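Local coordinates for Lin2004 protein (Listeria innocua, PDB 2HUJ), which is of unknown function but represents a bacterial protein family (DUF1798) that adopts a four-helical bundle fold, at residues K35-Y40 and S110-F115; P58-A63 and T101-F106; D69-A74 and Q90-C95. All coordinates share one frame; numbering follows the deposited sequence.

Interaction 1. Residues K35-Y40 and S110-F115; sequences KNWELY and SFYKHF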
ATOM      1  N   LYS A  35      -1.215  -7.966  -2.980  1.00 27.75           N
ATOM      2  CA  LYS A  35      -0.672  -8.506  -4.216  1.00 28.07           C
ATOM      3  C   LYS A  35       0.832  -8.707  -4.085  1.00 28.00           C
ATOM      4  O   LYS A  35       1.344  -9.766  -4.495  1.00 25.78           O
ATOM      5  CB  LYS A  35      -0.943  -7.591  -5.406  1.00 28.80           C
ATOM      6  CG  LYS A  35      -2.357  -7.534  -5.901  1.00 33.75           C
ATOM      7  CD  LYS A  35      -2.399  -6.645  -7.150  1.00 33.48           C
ATOM      8  CE  LYS A  35      -3.801  -6.313  -7.611  1.00 44.81           C
ATOM      9  NZ  LYS A  35      -3.742  -5.401  -8.814  1.00 40.07           N
ATOM     10  N   ASN A  36       1.524  -7.727  -3.496  1.00 25.68           N
ATOM     11  CA  ASN A  36       2.977  -7.829  -3.305  1.00 25.09           C
ATOM     12  C   ASN A  36       3.320  -9.044  -2.489  1.00 26.57           C
ATOM     13  O   ASN A  36       4.233  -9.819  -2.812  1.00 25.36           O
ATOM     14  CB  ASN A  36       3.531  -6.594  -2.587  1.00 26.17           C
ATOM     15  CG  ASN A  36       3.394  -5.289  -3.399  1.00 26.06           C
ATOM     16  OD1 ASN A  36       2.935  -5.268  -4.546  1.00 27.01           O
ATOM     17  ND2 ASN A  36       3.806  -4.192  -2.761  1.00 27.73           N
ATOM     18  N   TRP A  37       2.592  -9.207  -1.389  1.00 26.47           N
ATOM     19  CA  TRP A  37       2.859 -10.286  -0.431  1.00 26.88           C
ATOM     20  C   TRP A  37       2.572 -11.637  -1.064  1.00 26.69           C
ATOM     21  O   TRP A  37       3.348 -12.578  -0.929  1.00 24.33           O
ATOM     22  CB  TRP A  37       1.974 -10.056   0.791  1.00 28.32           C
ATOM     23  CG  TRP A  37       2.080 -11.055   1.887  1.00 25.10           C
ATOM     24  CD1 TRP A  37       1.074 -11.809   2.383  1.00 30.22           C
ATOM     25  CD2 TRP A  37       3.258 -11.385   2.669  1.00 23.81           C
ATOM     26  NE1 TRP A  37       1.533 -12.583   3.419  1.00 28.45           N
ATOM     27  CE2 TRP A  37       2.862 -12.353   3.616  1.00 29.99           C
ATOM     28  CE3 TRP A  37       4.588 -10.960   2.649  1.00 30.23           C
ATOM     29  CZ2 TRP A  37       3.767 -12.943   4.524  1.00 29.84           C
ATOM     30  CZ3 TRP A  37       5.487 -11.531   3.570  1.00 29.58           C
ATOM     31  CH2 TRP A  37       5.066 -12.495   4.488  1.00 29.18           C
ATOM     32  N   GLU A  38       1.455 -11.750  -1.772  1.00 27.83           N
ATOM     33  CA  GLU A  38       1.133 -13.028  -2.410  1.00 29.14           C
ATOM     34  C   GLU A  38       2.082 -13.392  -3.540  1.00 26.71           C
ATOM     35  O   GLU A  38       2.414 -14.563  -3.695  1.00 28.18           O
ATOM     36  CB  GLU A  38      -0.308 -13.051  -2.907  1.00 27.75           C
ATOM     37  CG  GLU A  38      -1.363 -12.922  -1.774  1.00 39.19           C
ATOM     38  CD  GLU A  38      -1.375 -14.106  -0.794  1.00 54.06           C
ATOM     39  OE1 GLU A  38      -0.972 -15.241  -1.183  1.00 57.18           O
ATOM     40  OE2 GLU A  38      -1.796 -13.893   0.367  1.00 57.11           O
ATOM     41  N   LEU A  39       2.546 -12.409  -4.302  1.00 26.96           N
ATOM     42  CA  LEU A  39       3.543 -12.666  -5.351  1.00 26.25           C
ATOM     43  C   LEU A  39       4.845 -13.156  -4.722  1.00 25.67           C
ATOM     44  O   LEU A  39       5.434 -14.134  -5.174  1.00 26.01           O
ATOM     45  CB  LEU A  39       3.778 -11.406  -6.209  1.00 26.79           C
ATOM     46  CG  LEU A  39       4.839 -11.506  -7.314  1.00 29.05           C
ATOM     47  CD1 LEU A  39       4.485 -12.629  -8.268  1.00 30.79           C
ATOM     48  CD2 LEU A  39       4.945 -10.194  -8.050  1.00 28.67           C
ATOM     49  N   TYR A  40       5.260 -12.482  -3.654  1.00 23.36           N
ATOM     50  CA  TYR A  40       6.480 -12.855  -2.933  1.00 23.84           C
ATOM     51  C   TYR A  40       6.395 -14.285  -2.453  1.00 25.52           C
ATOM     52  O   TYR A  40       7.321 -15.098  -2.688  1.00 25.24           O
ATOM     53  CB  TYR A  40       6.729 -11.889  -1.787  1.00 24.57           C
ATOM     54  CG  TYR A  40       7.813 -12.332  -0.840  1.00 23.48           C
ATOM     55  CD1 TYR A  40       9.113 -12.544  -1.270  1.00 27.00           C
ATOM     56  CD2 TYR A  40       7.518 -12.596   0.492  1.00 25.12           C
ATOM     57  CE1 TYR A  40      10.112 -12.950  -0.384  1.00 27.89           C
ATOM     58  CE2 TYR A  40       8.508 -13.034   1.365  1.00 25.72           C
ATOM     59  CZ  TYR A  40       9.798 -13.203   0.936  1.00 24.18           C
ATOM     60  OH  TYR A  40      10.745 -13.636   1.838  1.00 25.69           O
ATOM     61  N   SER A 110      14.199 -12.789  -1.237  1.00 27.01           N
ATOM     62  CA  SER A 110      14.184 -11.585  -0.425  1.00 27.35           C
ATOM     63  C   SER A 110      14.033 -11.999   1.043  1.00 27.48           C
ATOM     64  O   SER A 110      13.342 -12.989   1.358  1.00 27.75           O
ATOM     65  CB  SER A 110      13.067 -10.623  -0.818  1.00 29.98           C
ATOM     66  OG  SER A 110      13.268 -10.147  -2.131  1.00 35.08           O
ATOM     67  N   PHE A 111      14.722 -11.273   1.920  1.00 28.93           N
ATOM     68  CA  PHE A 111      14.772 -11.647   3.326  1.00 27.52           C
ATOM     69  C   PHE A 111      13.354 -11.618   3.902  1.00 26.11           C
ATOM     70  O   PHE A 111      12.660 -10.600   3.797  1.00 26.76           O
ATOM     71  CB  PHE A 111      15.697 -10.717   4.114  1.00 32.26           C
ATOM     72  CG  PHE A 111      17.174 -10.936   3.856  1.00 37.28           C
ATOM     73  CD1 PHE A 111      17.691 -12.207   3.638  1.00 46.79           C
ATOM     74  CD2 PHE A 111      18.054  -9.860   3.873  1.00 50.71           C
ATOM     75  CE1 PHE A 111      19.051 -12.400   3.411  1.00 50.41           C
ATOM     76  CE2 PHE A 111      19.417 -10.053   3.648  1.00 52.15           C
ATOM     77  CZ  PHE A 111      19.906 -11.329   3.418  1.00 44.62           C
ATOM     78  N   TYR A 112      12.931 -12.745   4.477  1.00 26.95           N
ATOM     79  CA  TYR A 112      11.540 -12.939   4.851  1.00 25.51           C
ATOM     80  C   TYR A 112      11.035 -11.972   5.947  1.00 25.78           C
ATOM     81  O   TYR A 112       9.990 -11.339   5.769  1.00 24.83           O
ATOM     82  CB  TYR A 112      11.312 -14.376   5.286  1.00 27.63           C
ATOM     83  CG  TYR A 112       9.888 -14.618   5.665  1.00 26.39           C
ATOM     84  CD1 TYR A 112       8.940 -14.926   4.703  1.00 29.44           C
ATOM     85  CD2 TYR A 112       9.474 -14.500   6.981  1.00 29.96           C
ATOM     86  CE1 TYR A 112       7.636 -15.132   5.043  1.00 27.32           C
ATOM     87  CE2 TYR A 112       8.164 -14.701   7.332  1.00 32.80           C
ATOM     88  CZ  TYR A 112       7.258 -15.014   6.361  1.00 31.47           C
ATOM     89  OH  TYR A 112       5.959 -15.233   6.714  1.00 31.70           O
ATOM     90  N   LYS A 113      11.750 -11.883   7.066  1.00 25.73           N
ATOM     91  CA  LYS A 113      11.293 -11.006   8.153  1.00 28.25           C
ATOM     92  C   LYS A 113      11.197  -9.553   7.714  1.00 26.10           C
ATOM     93  O   LYS A 113      10.208  -8.874   8.026  1.00 27.12           O
ATOM     94  CB  LYS A 113      12.136 -11.173   9.434  1.00 26.85           C
ATOM     95  CG  LYS A 113      11.669 -10.309  10.621  1.00 26.10           C
ATOM     96  CD  LYS A 113      12.489 -10.569  11.870  1.00 30.44           C
ATOM     97  CE  LYS A 113      12.070  -9.669  13.039  1.00 35.76           C
ATOM     98  NZ  LYS A 113      12.181  -8.218  12.650  1.00 27.24           N
ATOM     99  N   HIS A 114      12.182  -9.065   6.961  1.00 24.61           N
ATOM    100  CA  HIS A 114      12.130  -7.690   6.458  1.00 26.16           C
ATOM    101  C   HIS A 114      10.879  -7.479   5.594  1.00 26.71           C
ATOM    102  O   HIS A 114      10.131  -6.503   5.762  1.00 26.12           O
ATOM    103  CB  HIS A 114      13.391  -7.333   5.662  1.00 29.31           C
ATOM    104  CG  HIS A 114      14.617  -7.200   6.507  1.00 35.06           C
ATOM    105  ND1 HIS A 114      14.569  -7.065   7.883  1.00 45.63           N
ATOM    106  CD2 HIS A 114      15.933  -7.198   6.178  1.00 41.43           C
ATOM    107  CE1 HIS A 114      15.798  -6.977   8.361  1.00 46.73           C
ATOM    108  NE2 HIS A 114      16.646  -7.058   7.348  1.00 48.97           N
ATOM    109  N   PHE A 115      10.618  -8.417   4.689  1.00 26.62           N
ATOM    110  CA  PHE A 115       9.434  -8.318   3.823  1.00 25.82           C
ATOM    111  C   PHE A 115       8.145  -8.318   4.640  1.00 25.45           C
ATOM    112  O   PHE A 115       7.305  -7.436   4.493  1.00 26.91           O
ATOM    113  CB  PHE A 115       9.448  -9.451   2.787  1.00 27.11           C
ATOM    114  CG  PHE A 115       8.658  -9.141   1.544  1.00 24.07           C
ATOM    115  CD1 PHE A 115       7.277  -8.904   1.622  1.00 26.50           C
ATOM    116  CD2 PHE A 115       9.249  -9.141   0.302  1.00 27.12           C
ATOM    117  CE1 PHE A 115       6.517  -8.614   0.492  1.00 29.47           C
ATOM    118  CE2 PHE A 115       8.484  -8.834  -0.839  1.00 26.03           C
ATOM    119  CZ  PHE A 115       7.126  -8.618  -0.753  1.00 25.75           C
TER
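Tyr-40 and Phe-115 lay their rings almost flat against each other in an offset stack, with centroids 4.0 Å apart and planes inclined by only 7°. The two side chains reach in from opposite helices and overlap side by side: CD2 of Phe-115 lies over the centre of the tyrosine ring, while Tyr-40 CB sits on the phenylalanine face in a CH-pi contact, 3.5 Å from Phe-115 CZ. Both rings are carried across the gap by a CG anti to the backbone N (chi1 169° for Tyr-40, -156° for Phe-115). Tyr-40 also reaches the chain ahead of helix 112-137. Its OH donates to Ser-110 O at 2.7 Å, approaching from above the carbonyl plane, and this bond fixes the phenol's far end. Trp-37 joins from the neighbouring turn. The edge of its indole meets Phe-115, where Trp-37 CE3 lies 3.5 Å from Phe-115 CD1, and Trp-37 CH2 lies 3.7 Å from CE1 of Tyr-112, completing an aromatic cluster of four rings. The cluster joins helix 16-45 to the start of helix 112-137; Trp-37 also stacks on Tyr-119 of the latter helix, and helix 88-104 adds Thr-101 and Ser-104 against Phe-115.

Interaction 2. Residues P58-A63 and T101-F106; sequences PFVDEA and TAVSAF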
ATOM      1  N   PRO A  58       5.485  -3.050 -15.318  1.00 28.97           N
ATOM      2  CA  PRO A  58       4.039  -2.819 -15.224  1.00 27.52           C
ATOM      3  C   PRO A  58       3.492  -3.028 -13.800  1.00 29.24           C
ATOM      4  O   PRO A  58       2.621  -2.292 -13.355  1.00 28.27           O
ATOM      5  CB  PRO A  58       3.465  -3.855 -16.186  1.00 28.66           C
ATOM      6  CG  PRO A  58       4.613  -4.089 -17.171  1.00 30.92           C
ATOM      7  CD  PRO A  58       5.815  -4.076 -16.327  1.00 29.45           C
ATOM      8  N   PHE A  59       4.009  -4.036 -13.118  1.00 27.96           N
ATOM      9  CA  PHE A  59       3.582  -4.314 -11.743  1.00 27.24           C
ATOM     10  C   PHE A  59       3.982  -3.164 -10.825  1.00 26.97           C
ATOM     11  O   PHE A  59       3.178  -2.678 -10.022  1.00 28.73           O
ATOM     12  CB  PHE A  59       4.166  -5.636 -11.258  1.00 27.34           C
ATOM     13  CG  PHE A  59       3.606  -6.111  -9.934  1.00 26.91           C
ATOM     14  CD1 PHE A  59       2.439  -6.872  -9.889  1.00 28.44           C
ATOM     15  CD2 PHE A  59       4.243  -5.811  -8.747  1.00 28.51           C
ATOM     16  CE1 PHE A  59       1.931  -7.342  -8.691  1.00 31.15           C
ATOM     17  CE2 PHE A  59       3.736  -6.282  -7.519  1.00 28.96           C
ATOM     18  CZ  PHE A  59       2.576  -7.041  -7.489  1.00 28.14           C
ATOM     19  N   VAL A  60       5.240  -2.747 -10.915  1.00 24.92           N
ATOM     20  CA  VAL A  60       5.754  -1.677 -10.072  1.00 26.05           C
ATOM     21  C   VAL A  60       5.063  -0.337 -10.411  1.00 28.07           C
ATOM     22  O   VAL A  60       4.702   0.430  -9.514  1.00 28.10           O
ATOM     23  CB  VAL A  60       7.280  -1.575 -10.142  1.00 29.36           C
ATOM     24  CG1 VAL A  60       7.775  -0.374  -9.345  1.00 29.82           C
ATOM     25  CG2 VAL A  60       7.910  -2.872  -9.578  1.00 26.79           C
ATOM     26  N   ASP A  61       4.860  -0.082 -11.707  1.00 27.57           N
ATOM     27  CA  ASP A  61       4.111   1.098 -12.131  1.00 26.69           C
ATOM     28  C   ASP A  61       2.685   1.154 -11.551  1.00 26.06           C
ATOM     29  O   ASP A  61       2.249   2.188 -11.112  1.00 29.36           O
ATOM     30  CB  ASP A  61       3.978   1.152 -13.658  1.00 27.78           C
ATOM     31  CG  ASP A  61       5.270   1.555 -14.385  1.00 30.36           C
ATOM     32  OD1 ASP A  61       6.238   2.023 -13.751  1.00 31.60           O
ATOM     33  OD2 ASP A  61       5.248   1.451 -15.642  1.00 34.12           O
ATOM     34  N   GLU A  62       1.953   0.055 -11.586  1.00 27.39           N
ATOM     35  CA  GLU A  62       0.608   0.027 -11.014  1.00 30.43           C
ATOM     36  C   GLU A  62       0.671   0.288  -9.484  1.00 29.77           C
ATOM     37  O   GLU A  62      -0.120   1.052  -8.941  1.00 28.50           O
ATOM     38  CB  GLU A  62      -0.060  -1.311 -11.353  1.00 28.95           C
ATOM     39  CG  GLU A  62      -1.307  -1.696 -10.546  1.00 29.48           C
ATOM     40  CD  GLU A  62      -2.469  -0.770 -10.762  1.00 39.71           C
ATOM     41  OE1 GLU A  62      -2.425   0.039 -11.729  1.00 36.27           O
ATOM     42  OE2 GLU A  62      -3.423  -0.833  -9.952  1.00 39.37           O
ATOM     43  N   ALA A  63       1.620  -0.341  -8.789  1.00 28.85           N
ATOM     44  CA  ALA A  63       1.829  -0.034  -7.375  1.00 28.25           C
ATOM     45  C   ALA A  63       2.092   1.457  -7.101  1.00 30.88           C
ATOM     46  O   ALA A  63       1.506   2.048  -6.177  1.00 29.99           O
ATOM     47  CB  ALA A  63       2.969  -0.891  -6.794  1.00 26.41           C
ATOM     48  N   THR A 101       8.387  -3.395  -1.618  1.00 29.85           N
ATOM     49  CA  THR A 101       7.901  -4.775  -1.644  1.00 29.88           C
ATOM     50  C   THR A 101       7.396  -5.189  -3.040  1.00 29.47           C
ATOM     51  O   THR A 101       7.510  -6.362  -3.415  1.00 29.42           O
ATOM     52  CB  THR A 101       6.853  -5.057  -0.551  1.00 29.24           C
ATOM     53  OG1 THR A 101       5.757  -4.144  -0.628  1.00 25.77           O
ATOM     54  CG2 THR A 101       7.507  -4.998   0.852  1.00 31.59           C
ATOM     55  N   ALA A 102       6.922  -4.239  -3.830  1.00 26.80           N
ATOM     56  CA  ALA A 102       6.549  -4.566  -5.212  1.00 26.85           C
ATOM     57  C   ALA A 102       7.735  -5.014  -6.029  1.00 28.95           C
ATOM     58  O   ALA A 102       7.651  -5.991  -6.802  1.00 28.18           O
ATOM     59  CB  ALA A 102       5.872  -3.371  -5.855  1.00 23.67           C
ATOM     60  N   VAL A 103       8.859  -4.341  -5.840  1.00 27.95           N
ATOM     61  CA  VAL A 103      10.115  -4.759  -6.503  1.00 28.04           C
ATOM     62  C   VAL A 103      10.668  -6.076  -5.930  1.00 27.88           C
ATOM     63  O   VAL A 103      10.992  -6.994  -6.666  1.00 27.83           O
ATOM     64  CB  VAL A 103      11.157  -3.656  -6.401  1.00 29.24           C
ATOM     65  CG1 VAL A 103      12.455  -4.098  -6.996  1.00 29.84           C
ATOM     66  CG2 VAL A 103      10.639  -2.392  -7.062  1.00 30.44           C
ATOM     67  N   SER A 104      10.713  -6.187  -4.598  1.00 26.69           N
ATOM     68  CA  SER A 104      11.243  -7.390  -3.922  1.00 28.65           C
ATOM     69  C   SER A 104      10.397  -8.645  -4.145  1.00 26.53           C
ATOM     70  O   SER A 104      10.917  -9.749  -4.057  1.00 26.99           O
ATOM     71  CB  SER A 104      11.353  -7.121  -2.418  1.00 28.54           C
ATOM     72  OG  SER A 104      12.334  -6.128  -2.184  1.00 30.03           O
ATOM     73  N   ALA A 105       9.097  -8.470  -4.430  1.00 24.93           N
ATOM     74  CA  ALA A 105       8.209  -9.607  -4.608  1.00 25.90           C
ATOM     75  C   ALA A 105       8.660 -10.565  -5.747  1.00 27.66           C
ATOM     76  O   ALA A 105       8.333 -11.723  -5.747  1.00 28.32           O
ATOM     77  CB  ALA A 105       6.837  -9.130  -4.888  1.00 27.34           C
ATOM     78  N   PHE A 106       9.380 -10.039  -6.727  1.00 26.70           N
ATOM     79  CA  PHE A 106       9.864 -10.872  -7.833  1.00 26.30           C
ATOM     80  C   PHE A 106      11.025 -11.779  -7.456  1.00 28.41           C
ATOM     81  O   PHE A 106      11.424 -12.619  -8.261  1.00 28.28           O
ATOM     82  CB  PHE A 106      10.249  -9.972  -9.012  1.00 27.02           C
ATOM     83  CG  PHE A 106       9.054  -9.350  -9.676  1.00 26.99           C
ATOM     84  CD1 PHE A 106       8.505  -8.172  -9.194  1.00 27.86           C
ATOM     85  CD2 PHE A 106       8.418 -10.009 -10.724  1.00 30.05           C
ATOM     86  CE1 PHE A 106       7.372  -7.626  -9.784  1.00 26.54           C
ATOM     87  CE2 PHE A 106       7.264  -9.469 -11.315  1.00 27.99           C
ATOM     88  CZ  PHE A 106       6.753  -8.276 -10.840  1.00 28.55           C
TER
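Phe-59 and Phe-106 meet close to perpendicular, their planes at 87° and centroids 5.5 Å apart, in an offset edge-to-face pair with the edge of Phe-106 turned to the face of Phe-59. Followed outward, the Phe-59 side chain changes partners. Its CB touches the rim of the other phenylalanine, 3.7 Å from Phe-106 CZ and near the plane of that ring. CG lies 3.9 Å from the same CZ, so the root of the side chain leans on the CZ corner of the Phe-106 ring. At CD2 the neighbour becomes CE1 of Phe-106, at 3.8 Å, together with the carbonyl oxygen of Ala-102. CE2 then passes to the methyl of Ala-102, with 4.0 Å between Phe-59 CE2 and Ala-102 CB. The course follows from chi1 of -171°, which swings the ring away from the backbone N and toward the helix opposite. Ala-102 O is buried here without a hydrogen-bonding partner, against the aromatic carbons. Aliphatic contacts extend the interface beyond the ring: Ala-63 CB meets Ala-102 CB at 3.9 Å, and Val-60 CG2 meets Val-103 CG2 at 3.7 Å. The contact thus joins helix 52-81 to the last turns of helix 88-104 and the chain that follows, with Gln-32 and Asn-36 of helix 16-45 packed against Phe-59 and the ring of Phe-50 meeting Phe-106.

Interaction 3. Residues D69-A74 and Q90-C95; sequences DFLELA and QLRQAC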
ATOM      1  N   ASP A  69      -1.956   8.023  -6.055  1.00 28.06           N
ATOM      2  CA  ASP A  69      -3.377   8.327  -6.007  1.00 27.51           C
ATOM      3  C   ASP A  69      -3.820   8.448  -4.550  1.00 24.65           C
ATOM      4  O   ASP A  69      -4.541   9.374  -4.182  1.00 26.34           O
ATOM      5  CB  ASP A  69      -4.183   7.217  -6.692  1.00 27.76           C
ATOM      6  CG  ASP A  69      -4.174   7.311  -8.214  1.00 36.85           C
ATOM      7  OD1 ASP A  69      -3.447   8.165  -8.777  1.00 38.46           O
ATOM      8  OD2 ASP A  69      -4.874   6.477  -8.839  1.00 40.57           O
ATOM      9  N   PHE A  70      -3.352   7.528  -3.707  1.00 26.84           N
ATOM     10  CA  PHE A  70      -3.675   7.598  -2.290  1.00 27.15           C
ATOM     11  C   PHE A  70      -3.133   8.865  -1.642  1.00 28.42           C
ATOM     12  O   PHE A  70      -3.867   9.591  -0.970  1.00 27.03           O
ATOM     13  CB  PHE A  70      -3.153   6.361  -1.569  1.00 26.06           C
ATOM     14  CG  PHE A  70      -3.203   6.447  -0.068  1.00 23.78           C
ATOM     15  CD1 PHE A  70      -4.396   6.178   0.663  1.00 24.69           C
ATOM     16  CD2 PHE A  70      -2.053   6.750   0.648  1.00 26.96           C
ATOM     17  CE1 PHE A  70      -4.395   6.225   2.042  1.00 24.66           C
ATOM     18  CE2 PHE A  70      -2.059   6.809   2.020  1.00 26.99           C
ATOM     19  CZ  PHE A  70      -3.220   6.564   2.727  1.00 24.96           C
ATOM     20  N   LEU A  71      -1.859   9.146  -1.854  1.00 27.99           N
ATOM     21  CA  LEU A  71      -1.232  10.302  -1.216  1.00 28.42           C
ATOM     22  C   LEU A  71      -1.836  11.625  -1.653  1.00 27.60           C
ATOM     23  O   LEU A  71      -1.931  12.549  -0.852  1.00 27.28           O
ATOM     24  CB  LEU A  71       0.262  10.340  -1.479  1.00 28.31           C
ATOM     25  CG  LEU A  71       1.083   9.271  -0.743  1.00 27.74           C
ATOM     26  CD1 LEU A  71       2.507   9.347  -1.268  1.00 34.65           C
ATOM     27  CD2 LEU A  71       1.017   9.458   0.766  1.00 31.33           C
ATOM     28  N   GLU A  72      -2.238  11.713  -2.914  1.00 29.41           N
ATOM     29  CA  GLU A  72      -2.880  12.925  -3.457  1.00 30.02           C
ATOM     30  C   GLU A  72      -4.009  13.423  -2.570  1.00 27.88           C
ATOM     31  O   GLU A  72      -4.141  14.617  -2.365  1.00 27.24           O
ATOM     32  CB  GLU A  72      -3.410  12.638  -4.865  1.00 29.22           C
ATOM     33  CG  GLU A  72      -3.908  13.846  -5.594  1.00 33.33           C
ATOM     34  CD  GLU A  72      -4.690  13.517  -6.857  1.00 40.66           C
ATOM     35  OE1 GLU A  72      -4.786  12.322  -7.246  1.00 48.17           O
ATOM     36  OE2 GLU A  72      -5.209  14.486  -7.457  1.00 55.57           O
ATOM     37  N   LEU A  73      -4.808  12.498  -2.048  1.00 25.37           N
ATOM     38  CA  LEU A  73      -5.906  12.815  -1.132  1.00 25.43           C
ATOM     39  C   LEU A  73      -5.574  12.666   0.347  1.00 22.65           C
ATOM     40  O   LEU A  73      -6.059  13.436   1.186  1.00 26.69           O
ATOM     41  CB  LEU A  73      -7.097  11.925  -1.450  1.00 26.36           C
ATOM     42  CG  LEU A  73      -7.632  11.993  -2.883  1.00 34.86           C
ATOM     43  CD1 LEU A  73      -8.920  11.216  -2.930  1.00 36.74           C
ATOM     44  CD2 LEU A  73      -7.879  13.429  -3.301  1.00 35.87           C
ATOM     45  N   ALA A  74      -4.693  11.722   0.671  1.00 24.68           N
ATOM     46  CA  ALA A  74      -4.392  11.385   2.052  1.00 24.42           C
ATOM     47  C   ALA A  74      -3.587  12.467   2.752  1.00 24.94           C
ATOM     48  O   ALA A  74      -3.776  12.688   3.947  1.00 25.80           O
ATOM     49  CB  ALA A  74      -3.596  10.038   2.129  1.00 24.90           C
ATOM     50  N   GLN A  90       4.182   9.074   8.442  1.00 26.06           N
ATOM     51  CA  GLN A  90       3.687   7.695   8.585  1.00 26.65           C
ATOM     52  C   GLN A  90       3.025   7.204   7.308  1.00 27.10           C
ATOM     53  O   GLN A  90       3.213   6.074   6.871  1.00 27.04           O
ATOM     54  CB  GLN A  90       2.671   7.649   9.750  1.00 24.35           C
ATOM     55  CG  GLN A  90       3.271   7.645  11.179  1.00 28.10           C
ATOM     56  CD  GLN A  90       2.305   8.153  12.233  1.00 31.25           C
ATOM     57  OE1 GLN A  90       1.967   9.348  12.280  1.00 29.25           O
ATOM     58  NE2 GLN A  90       1.813   7.247  13.058  1.00 30.76           N
ATOM     59  N   LEU A  91       2.216   8.062   6.699  1.00 26.10           N
ATOM     60  CA  LEU A  91       1.536   7.695   5.470  1.00 26.11           C
ATOM     61  C   LEU A  91       2.517   7.559   4.329  1.00 25.92           C
ATOM     62  O   LEU A  91       2.398   6.630   3.528  1.00 26.01           O
ATOM     63  CB  LEU A  91       0.471   8.727   5.125  1.00 27.48           C
ATOM     64  CG  LEU A  91      -0.726   8.769   6.062  1.00 28.79           C
ATOM     65  CD1 LEU A  91      -1.730   9.825   5.624  1.00 29.99           C
ATOM     66  CD2 LEU A  91      -1.342   7.370   6.162  1.00 30.53           C
ATOM     67  N   ARG A  92       3.499   8.457   4.237  1.00 26.86           N
ATOM     68  CA  ARG A  92       4.487   8.354   3.167  1.00 27.22           C
ATOM     69  C   ARG A  92       5.316   7.075   3.282  1.00 26.87           C
ATOM     70  O   ARG A  92       5.623   6.435   2.270  1.00 26.15           O
ATOM     71  CB  ARG A  92       5.393   9.580   3.130  1.00 27.91           C
ATOM     72  CG  ARG A  92       4.704  10.860   2.666  1.00 27.13           C
ATOM     73  CD  ARG A  92       5.645  11.996   2.494  1.00 30.20           C
ATOM     74  NE  ARG A  92       4.982  13.242   2.104  1.00 29.53           N
ATOM     75  CZ  ARG A  92       4.517  13.525   0.898  1.00 36.49           C
ATOM     76  NH1 ARG A  92       4.626  12.661  -0.087  1.00 35.46           N
ATOM     77  NH2 ARG A  92       3.908  14.692   0.688  1.00 35.29           N
ATOM     78  N   GLN A  93       5.662   6.702   4.507  1.00 25.93           N
ATOM     79  CA  GLN A  93       6.442   5.493   4.740  1.00 27.70           C
ATOM     80  C   GLN A  93       5.641   4.249   4.393  1.00 26.81           C
ATOM     81  O   GLN A  93       6.194   3.314   3.785  1.00 26.04           O
ATOM     82  CB  GLN A  93       7.039   5.452   6.162  1.00 27.02           C
ATOM     83  CG  GLN A  93       8.081   6.506   6.363  1.00 29.47           C
ATOM     84  CD  GLN A  93       8.627   6.491   7.742  1.00 37.79           C
ATOM     85  OE1 GLN A  93       7.913   6.240   8.690  1.00 38.54           O
ATOM     86  NE2 GLN A  93       9.869   6.787   7.871  1.00 30.42           N
ATOM     87  N   ALA A  94       4.350   4.249   4.710  1.00 26.41           N
ATOM     88  CA  ALA A  94       3.459   3.151   4.334  1.00 27.51           C
ATOM     89  C   ALA A  94       3.484   2.952   2.817  1.00 29.21           C
ATOM     90  O   ALA A  94       3.589   1.802   2.317  1.00 30.85           O
ATOM     91  CB  ALA A  94       2.045   3.398   4.838  1.00 28.91           C
ATOM     92  N   CYS A  95       3.472   4.060   2.077  1.00 27.54           N
ATOM     93  CA  CYS A  95       3.547   4.042   0.608  1.00 27.71           C
ATOM     94  C   CYS A  95       4.915   3.615   0.068  1.00 29.05           C
ATOM     95  O   CYS A  95       5.004   2.840  -0.877  1.00 28.50           O
ATOM     96  CB  CYS A  95       3.157   5.414   0.045  1.00 30.35           C
ATOM     97  SG  CYS A  95       1.368   5.743   0.285  1.00 31.80           S
TER
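The carbonyl oxygen of Phe-70, whose ring meets Leu-91 and Cys-95 on the facing helix, takes two backbone N-H groups of its own helix: Ala-74 N at 2.8 Å from Phe-70 O, and, more weakly, the N of Leu-73. Both bonds lie within helix 52-81, while the side chain is directed at helix 88-104. The short axes of the two segments run antiparallel (175°) at a closest approach of 10.7 Å, and the side chains that meet between them are mostly apolar. With CG anti to the backbone N (chi1 169°), the Phe-70 ring presents its edge to Leu-91, Phe-70 CZ to Leu-91 CD2 at 4.0 Å, the two side chains crossing at about a right angle. One face of the ring is covered from within the same helix by Ala-74 CB, and that methyl also touches Leu-91 CD1 at 4.0 Å. The thiol of Cys-95 lies against two successive residues: SG is 3.6 Å from Phe-70 CD2 and 3.7 Å from Leu-71 CG. Toward the ring the sulfur comes in obliquely, 68° off the normal, as a sulfur-aromatic contact rather than one centred over the face. CG and both methyls of Leu-71 lie near the sulfur, and Leu-71 CD1 continues to Arg-92, 4.1 Å from NH1. The arginine chain, extended from CG to NE, brings NH1 obliquely to the leucine methyl, while its charge is paired by NE with Glu-88. Leu-126 of helix 112-137 and Leu-29 of helix 16-45 add further apolar cover to Phe-70. Cohesion between these segments therefore appears to rest on close fit and dispersion: toward helix 52-81 the sulfur probably acts as a polarisable, space-filling group, and Arg-92 lends its length to the apolar seam while its charge is answered within its own helix.

Interactions 2 and 3 join the same two helices, 52-81 and 88-104, at levels about 17 Å apart between centres, whereas interaction 1 pairs helix 16-45 with helix 112-137. Along the chain they are nested, 3 within 2 and 2 within 1. Interaction 3 is the buried one and lies nearest the chain's centre, built from aliphatic, aromatic and sulfur contacts; the other two are partly buried. Towards the end where interactions 1 and 2 lie, rings grow more prominent, and only interaction 1 has a hydrogen bond between its segments. Interactions 1 and 2 touch, with Asn-36 ND2 2.9 Å from Thr-101 OG1 in a probable hydrogen bond, which ties helix 16-45 to helix 88-104; together the two contacts involve all four helices.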